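Local coordinates for protein Nrps/pks (PDB 4OPE) that probably serves as a ketosynthase domain of the oxazolomycin NRPS/PKS assembly line, condensing an acyl chain with an extender unit to lengthen the polyketide, at residues Y135-E138 against E139-G143; R574-L577 against P578-A582; Q214-G218 against G219-T223. All coordinates share one frame; numbering follows the deposited sequence.

Contact 1: Y135-E138 against E139-G143; sequences YGVE and EALRG
Gly-136 occupies the N-cap position of helix 137-141, and its O accepts the N-H of Ala-140 at 3.2 Å, a bond four residues ahead. The CA of Gly-136 also meets the carboxylate of Glu-139, lying 3.4 Å from OE1. Glu-139 gets there by starting with CG beside its own backbone N and bending at chi2 (81°), which folds the acid back along the first turn. Val-137 repeats the backbone pattern: its O receives Leu-141 N at 3.1 Å, with the donor tilted 30° from the carbonyl plane. One turn apart, the two side chains lie alongside each other and point the same way, Val-137 CG1 being 4.1 Å from Leu-141 CD1. The second subunit takes up this apolar ridge, with its Leu-134 packing on Val-137 and its Phe-51 on Leu-141. Glu-138 O closes the series by accepting Arg-142 N at 2.8 Å, and the same O lies over one face of the Arg-142 guanidinium. Arg-142 NH1 approaches Glu-138 at its aliphatic CG, 3.4 Å away. Any attraction between the charges is probably weak: Glu-138 OE1 is 4.4 Å from Arg-142 NE, well out of the guanidinium plane, with no N-H pointing at it and the two flat groups 35° apart. Three successive i to i+4 bonds, begun at a glycine N-cap, define a short surface alpha-helix that contributes to the ketosynthase dimer interface.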
loop_
_atom_site.group_PDB
_atom_site.type_symbol
_atom_site.label_atom_id
_atom_site.label_comp_id
_atom_site.label_asym_id
_atom_site.label_seq_id
_atom_site.Cartn_x
_atom_site.Cartn_y
_atom_site.Cartn_z
ATOM N N TYR A 135 -20.848 2.863 7.826
ATOM C CA TYR A 135 -22.209 2.377 7.941
ATOM C C TYR A 135 -22.343 1.151 8.849
ATOM O O TYR A 135 -21.499 0.226 8.841
ATOM C CB TYR A 135 -22.796 2.011 6.587
ATOM C CG TYR A 135 -22.981 3.174 5.655
ATOM C CD1 TYR A 135 -23.705 4.286 6.051
ATOM C CD2 TYR A 135 -22.430 3.152 4.350
ATOM C CE1 TYR A 135 -23.898 5.354 5.199
ATOM C CE2 TYR A 135 -22.598 4.227 3.489
ATOM C CZ TYR A 135 -23.336 5.330 3.912
ATOM O OH TYR A 135 -23.539 6.408 3.059
ATOM N N GLY A 136 -23.449 1.154 9.611
ATOM C CA GLY A 136 -23.840 0.006 10.428
ATOM C C GLY A 136 -23.008 -0.191 11.681
ATOM O O GLY A 136 -23.092 -1.248 12.305
ATOM N N VAL A 137 -22.237 0.822 12.069
ATOM C CA VAL A 137 -21.435 0.715 13.289
ATOM C C VAL A 137 -22.266 0.690 14.596
ATOM O O VAL A 137 -21.922 -0.039 15.504
ATOM C CB VAL A 137 -20.356 1.814 13.400
ATOM C CG1 VAL A 137 -19.549 1.600 14.679
ATOM C CG2 VAL A 137 -19.437 1.786 12.188
ATOM N N GLU A 138 -23.324 1.489 14.681
ATOM C CA GLU A 138 -24.218 1.490 15.846
ATOM C C GLU A 138 -24.872 0.103 16.061
ATOM O O GLU A 138 -24.752 -0.520 17.126
ATOM C CB GLU A 138 -25.293 2.578 15.660
ATOM C CG GLU A 138 -25.687 3.334 16.925
ATOM C CD GLU A 138 -24.485 3.756 17.786
ATOM O OE1 GLU A 138 -24.397 3.271 18.954
ATOM O OE2 GLU A 138 -23.616 4.539 17.295
ATOM N N GLU A 139 -25.534 -0.371 15.009
ATOM C CA GLU A 139 -26.226 -1.661 14.982
ATOM C C GLU A 139 -25.314 -2.792 15.408
ATOM O O GLU A 139 -25.689 -3.605 16.250
ATOM C CB GLU A 139 -26.788 -1.942 13.590
ATOM C CG GLU A 139 -27.954 -1.031 13.201
ATOM C CD GLU A 139 -27.560 0.365 12.679
ATOM O OE1 GLU A 139 -26.343 0.724 12.655
ATOM O OE2 GLU A 139 -28.489 1.119 12.274
ATOM N N ALA A 140 -24.106 -2.822 14.865
ATOM C CA ALA A 140 -23.120 -3.837 15.228
ATOM C C ALA A 140 -22.723 -3.769 16.706
ATOM O O ALA A 140 -22.556 -4.799 17.357
ATOM C CB ALA A 140 -21.890 -3.695 14.361
ATOM N N LEU A 141 -22.571 -2.565 17.236
ATOM C CA LEU A 141 -22.283 -2.402 18.661
ATOM C C LEU A 141 -23.449 -2.866 19.554
ATOM O O LEU A 141 -23.222 -3.557 20.549
ATOM C CB LEU A 141 -21.930 -0.941 18.979
ATOM C CG LEU A 141 -20.598 -0.407 18.429
ATOM C CD1 LEU A 141 -20.567 1.108 18.583
ATOM C CD2 LEU A 141 -19.382 -1.039 19.097
ATOM N N ARG A 142 -24.680 -2.487 19.176
ATOM C CA ARG A 142 -25.906 -2.860 19.897
ATOM C C ARG A 142 -26.319 -4.320 19.660
ATOM O O ARG A 142 -27.393 -4.738 20.070
ATOM C CB ARG A 142 -27.063 -1.937 19.499
ATOM C CG ARG A 142 -26.918 -0.499 19.994
ATOM C CD ARG A 142 -28.243 0.278 19.955
ATOM N NE ARG A 142 -28.321 1.277 18.874
ATOM C CZ ARG A 142 -28.850 1.092 17.657
ATOM N NH1 ARG A 142 -28.834 2.097 16.782
ATOM N NH2 ARG A 142 -29.384 -0.076 17.292
ATOM N N GLY A 143 -25.488 -5.100 18.981
ATOM C CA GLY A 143 -25.769 -6.514 18.746
ATOM C C GLY A 143 -26.820 -6.773 17.686
ATOM O O GLY A 143 -27.056 -7.895 17.343
#

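Contact 2: R574-L577 against P578-A582; sequences RCWL and PAADA
The pyrrole side of Trp-576 overlaps the methyl of Ala-580, whose CB stands 3.3 Å from NE1 and 3.5 Å from CD1 in an oblique approach. With CG roughly opposite the backbone N (chi1 -153°) and beside the carbonyl carbon, the indole is carried along the chain direction to Ala-580. Tyr-132 meets the indole edge-to-face, and its hydroxyl accepts the N-H of Leu-577. Leu-577 sets its branch carbon CG 3.7 Å from CD of Pro-578, the two side chains crossing at about a right angle, while its CD2 methyl touches Ala-579 CB at 3.6 Å. Beyond it, helix 85-90 brings His-90 against the same leucine. Across the segments the backbone contributes a weak bond, Ala-580 N to Leu-577 O at 3.4 Å; within the turn Asp-581 N reaches Pro-578 O at 3.2 Å, and both join residues three apart. Trp-576 CB lies over one face of the Arg-574 guanidinium, toward its rim, the arginine being extended from CG to NE. Its NH1 comes only to 4.1 Å from Asp-581 OD1, which sits at the guanidinium edge; with the planes 30° apart, this is an attraction of charges beyond salt-bridge distance. OD1 also has a long, weak ion pair with Arg-584. The i to i+3 bonds mark a 3-10 turn, and the sequence ending at Trp-576 resembles the YPFxRxRxW signature of the linker that, in related modular synthases, comes back to pack on the ketosynthase; the contacts here with Tyr-132 and helix 85-90 are consistent with that.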
loop_
_atom_site.group_PDB
_atom_site.type_symbol
_atom_site.label_atom_id
_atom_site.label_comp_id
_atom_site.label_asym_id
_atom_site.label_seq_id
_atom_site.Cartn_x
_atom_site.Cartn_y
_atom_site.Cartn_z
ATOM N N ARG A 574 -28.541 -5.390 -6.371
ATOM C CA ARG A 574 -28.323 -4.379 -5.360
ATOM C C ARG A 574 -27.672 -5.035 -4.138
ATOM O O ARG A 574 -28.142 -6.043 -3.640
ATOM C CB ARG A 574 -29.653 -3.724 -5.033
ATOM C CG ARG A 574 -29.602 -2.797 -3.852
ATOM C CD ARG A 574 -30.705 -1.735 -3.857
ATOM N NE ARG A 574 -30.437 -0.799 -2.775
ATOM C CZ ARG A 574 -29.782 0.344 -2.904
ATOM N NH1 ARG A 574 -29.573 1.089 -1.830
ATOM N NH2 ARG A 574 -29.328 0.749 -4.089
ATOM N N CYS A 575 -26.548 -4.498 -3.701
ATOM C CA CYS A 575 -25.910 -4.922 -2.457
ATOM C C CYS A 575 -25.503 -3.660 -1.703
ATOM O O CYS A 575 -24.444 -3.043 -1.933
ATOM C CB CYS A 575 -24.693 -5.828 -2.713
ATOM S SG CYS A 575 -25.041 -7.220 -3.823
ATOM N N TRP A 576 -26.412 -3.226 -0.848
ATOM C CA TRP A 576 -26.197 -2.028 -0.066
ATOM C C TRP A 576 -26.757 -2.353 1.284
ATOM O O TRP A 576 -27.832 -2.939 1.368
ATOM C CB TRP A 576 -26.884 -0.820 -0.696
ATOM C CG TRP A 576 -26.214 0.509 -0.362
ATOM C CD1 TRP A 576 -26.690 1.468 0.467
ATOM C CD2 TRP A 576 -24.954 1.006 -0.860
ATOM N NE1 TRP A 576 -25.835 2.537 0.507
ATOM C CE2 TRP A 576 -24.756 2.284 -0.287
ATOM C CE3 TRP A 576 -23.982 0.500 -1.731
ATOM C CZ2 TRP A 576 -23.638 3.071 -0.559
ATOM C CZ3 TRP A 576 -22.848 1.289 -1.999
ATOM C CH2 TRP A 576 -22.695 2.563 -1.412
ATOM N N LEU A 577 -26.009 -2.037 2.336
ATOM C CA LEU A 577 -26.472 -2.369 3.661
ATOM C C LEU A 577 -27.844 -1.699 3.805
ATOM O O LEU A 577 -28.084 -0.651 3.214
ATOM C CB LEU A 577 -25.480 -1.900 4.722
ATOM C CG LEU A 577 -25.674 -2.500 6.119
ATOM C CD1 LEU A 577 -25.218 -3.953 6.202
ATOM C CD2 LEU A 577 -24.950 -1.676 7.167
ATOM N N PRO A 578 -28.790 -2.348 4.492
ATOM C CA PRO A 578 -30.081 -1.663 4.684
ATOM C C PRO A 578 -29.969 -0.501 5.638
ATOM O O PRO A 578 -30.657 0.512 5.459
ATOM C CB PRO A 578 -30.954 -2.752 5.269
ATOM C CG PRO A 578 -30.399 -4.000 4.651
ATOM C CD PRO A 578 -28.911 -3.796 4.741
ATOM N N ALA A 579 -29.076 -0.646 6.622
ATOM C CA ALA A 579 -28.765 0.441 7.569
ATOM C C ALA A 579 -28.186 1.721 6.913
ATOM O O ALA A 579 -28.260 2.815 7.496
ATOM C CB ALA A 579 -27.832 -0.066 8.641
ATOM N N ALA A 580 -27.615 1.595 5.710
ATOM C CA ALA A 580 -27.099 2.777 5.011
ATOM C C ALA A 580 -28.183 3.728 4.538
ATOM O O ALA A 580 -27.878 4.856 4.179
ATOM C CB ALA A 580 -26.234 2.382 3.828
ATOM N N ASP A 581 -29.434 3.284 4.551
ATOM C CA ASP A 581 -30.546 4.124 4.137
ATOM C C ASP A 581 -30.874 5.237 5.143
ATOM O O ASP A 581 -31.643 6.141 4.829
ATOM C CB ASP A 581 -31.759 3.242 3.844
ATOM C CG ASP A 581 -31.422 2.110 2.857
ATOM O OD1 ASP A 581 -30.515 2.312 1.996
ATOM O OD2 ASP A 581 -32.029 1.019 2.966
ATOM N N ALA A 582 -30.267 5.191 6.330
ATOM C CA ALA A 582 -30.352 6.293 7.304
ATOM C C ALA A 582 -30.074 7.690 6.703
ATOM O O ALA A 582 -30.810 8.637 6.985
ATOM C CB ALA A 582 -29.407 6.025 8.485
#

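Contact 3: Q214-G218 against G219-T223; sequences QLAKG and GFLST
Leu-215 O is the acceptor that pulls the chain round after helix 210-217: it takes Phe-220 N at 3.0 Å, five residues on. Ala-216 O is satisfied inside that loop by Gly-219 N at 2.9 Å, where the N-H arrives from above the carbonyl, 58° out of its plane, rather than on a lone pair. One residue earlier, Gln-214 O receives a weak i to i+4 bond from Gly-218 N. The last helical carbonyls thus pass from an i+4 donor to donors five and three residues ahead, and the positive phi of Gly-219 (62°) makes the reversal. Gly-218 O has no hydrogen bond across this turn; it lies over the centre of the Phe-220 ring, 3.7 Å above the plane. Farther along, Leu-221 O accepts from Tyr-63 OH, Ser-222 OG pairs with Arg-226 O, and Thr-223 OG1 bonds Asp-235 OD2. Apolar contacts seal the bend. Leu-215 CD2 meets Phe-220 CD2 at 4.1 Å, the two side chains crossing at about a right angle. Leu-221 straddles the helix end, CD2 lying 3.6 Å from Leu-215 CB and CD1 4.1 Å from Ala-216 CB. Its CG stands opposite the carbonyl carbon and beside the backbone N (chi1 -58°), which puts the two methyls there. With Leu-221 cut back to an alanine, both methyl contacts go, and the gap would probably let the chain after the turn shift against the helix. From the following loop, Tyr-237 packs on both Leu-215 and Phe-220 and shares backbone hydrogen bonds with Phe-220 and Ser-222. The paired 6-to-1 and 5-to-2 bonds about a positive-phi glycine, closed by the Leu-215 and Phe-220 side chains, constitute a Schellman motif with its characteristic hydrophobic contact.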
loop_
_atom_site.group_PDB
_atom_site.type_symbol
_atom_site.label_atom_id
_atom_site.label_comp_id
_atom_site.label_asym_id
_atom_site.label_seq_id
_atom_site.Cartn_x
_atom_site.Cartn_y
_atom_site.Cartn_z
ATOM N N GLN A 214 -15.597 16.434 5.891
ATOM C CA GLN A 214 -14.144 16.484 6.040
ATOM C C GLN A 214 -13.522 17.431 4.990
ATOM O O GLN A 214 -12.711 18.291 5.305
ATOM C CB GLN A 214 -13.610 15.073 5.859
ATOM C CG GLN A 214 -12.605 14.583 6.850
ATOM C CD GLN A 214 -12.414 13.068 6.779
ATOM O OE1 GLN A 214 -12.815 12.382 5.798
ATOM N NE2 GLN A 214 -11.796 12.520 7.833
ATOM N N LEU A 215 -13.908 17.297 3.728
ATOM C CA LEU A 215 -13.281 18.117 2.722
ATOM C C LEU A 215 -13.771 19.592 2.849
ATOM O O LEU A 215 -13.000 20.522 2.603
ATOM C CB LEU A 215 -13.493 17.552 1.298
ATOM C CG LEU A 215 -12.783 16.241 0.895
ATOM C CD1 LEU A 215 -13.179 15.829 -0.520
ATOM C CD2 LEU A 215 -11.267 16.263 1.007
ATOM N N ALA A 216 -15.030 19.808 3.214
ATOM C CA ALA A 216 -15.514 21.193 3.329
ATOM C C ALA A 216 -14.801 21.894 4.462
ATOM O O ALA A 216 -14.315 22.984 4.306
ATOM C CB ALA A 216 -17.015 21.253 3.541
ATOM N N LYS A 217 -14.666 21.210 5.581
ATOM C CA LYS A 217 -13.932 21.749 6.704
ATOM C C LYS A 217 -12.529 22.241 6.341
ATOM O O LYS A 217 -12.106 23.284 6.817
ATOM C CB LYS A 217 -13.874 20.723 7.841
ATOM C CG LYS A 217 -13.445 21.318 9.162
ATOM C CD LYS A 217 -12.571 20.370 9.974
ATOM C CE LYS A 217 -11.761 21.108 11.046
ATOM N NZ LYS A 217 -12.673 21.957 11.882
ATOM N N GLY A 218 -11.812 21.502 5.505
ATOM C CA GLY A 218 -10.458 21.897 5.094
ATOM C C GLY A 218 -10.409 22.841 3.897
ATOM O O GLY A 218 -9.318 23.128 3.384
ATOM N N GLY A 219 -11.573 23.345 3.458
ATOM C CA GLY A 219 -11.636 24.196 2.278
ATOM C C GLY A 219 -11.191 23.545 0.956
ATOM O O GLY A 219 -10.865 24.237 0.002
ATOM N N PHE A 220 -11.210 22.221 0.866
ATOM C CA PHE A 220 -10.726 21.596 -0.323
ATOM C C PHE A 220 -11.702 21.668 -1.468
ATOM O O PHE A 220 -11.289 21.590 -2.620
ATOM C CB PHE A 220 -10.322 20.163 -0.020
ATOM C CG PHE A 220 -9.121 20.072 0.856
ATOM C CD1 PHE A 220 -7.881 20.498 0.377
ATOM C CD2 PHE A 220 -9.215 19.600 2.183
ATOM C CE1 PHE A 220 -6.755 20.450 1.189
ATOM C CE2 PHE A 220 -8.091 19.541 2.996
ATOM C CZ PHE A 220 -6.864 19.971 2.502
ATOM N N LEU A 221 -12.980 21.813 -1.192
ATOM C CA LEU A 221 -13.964 21.751 -2.255
ATOM C C LEU A 221 -14.031 23.074 -3.044
ATOM O O LEU A 221 -14.063 24.143 -2.464
ATOM C CB LEU A 221 -15.324 21.423 -1.683
ATOM C CG LEU A 221 -15.392 20.113 -0.892
ATOM C CD1 LEU A 221 -16.797 19.936 -0.361
ATOM C CD2 LEU A 221 -14.976 18.895 -1.728
ATOM N N SER A 222 -14.043 23.018 -4.361
ATOM C CA SER A 222 -14.252 24.230 -5.099
ATOM C C SER A 222 -15.712 24.646 -4.884
ATOM O O SER A 222 -16.527 23.794 -4.587
ATOM C CB SER A 222 -13.973 24.023 -6.581
ATOM O OG SER A 222 -14.756 22.988 -7.147
ATOM N N THR A 223 -16.034 25.925 -5.064
ATOM C CA THR A 223 -17.366 26.447 -4.783
ATOM C C THR A 223 -18.368 26.243 -5.937
ATOM O O THR A 223 -19.588 26.179 -5.697
ATOM C CB THR A 223 -17.318 27.936 -4.378
ATOM O OG1 THR A 223 -16.533 28.660 -5.314
ATOM C CG2 THR A 223 -16.652 28.097 -3.033
#

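How the contacts relate
Contacts 1 and 2 meet directly: Tyr-135 CG lies 3.8 Å from Ala-580 CB, and Leu-577 CD2 is equally close to Gly-136 CA, so the C-terminal tail packs where helix 137-141 begins. Contact 3 stands apart, its centre about 29 Å from that of contact 1 and about 26 Å from that of contact 2. Contact 1 is a surface feature, whereas contacts 2 and 3 are partly buried. Contact 1 spans an entire short helix with regular i to i+4 bonds, contact 3 the C-terminal end of another; both touch the second subunit. Contact 2, without an alpha-helix or another chain, relies on aromatic and aliphatic packing more than on its weak cross-segment bond.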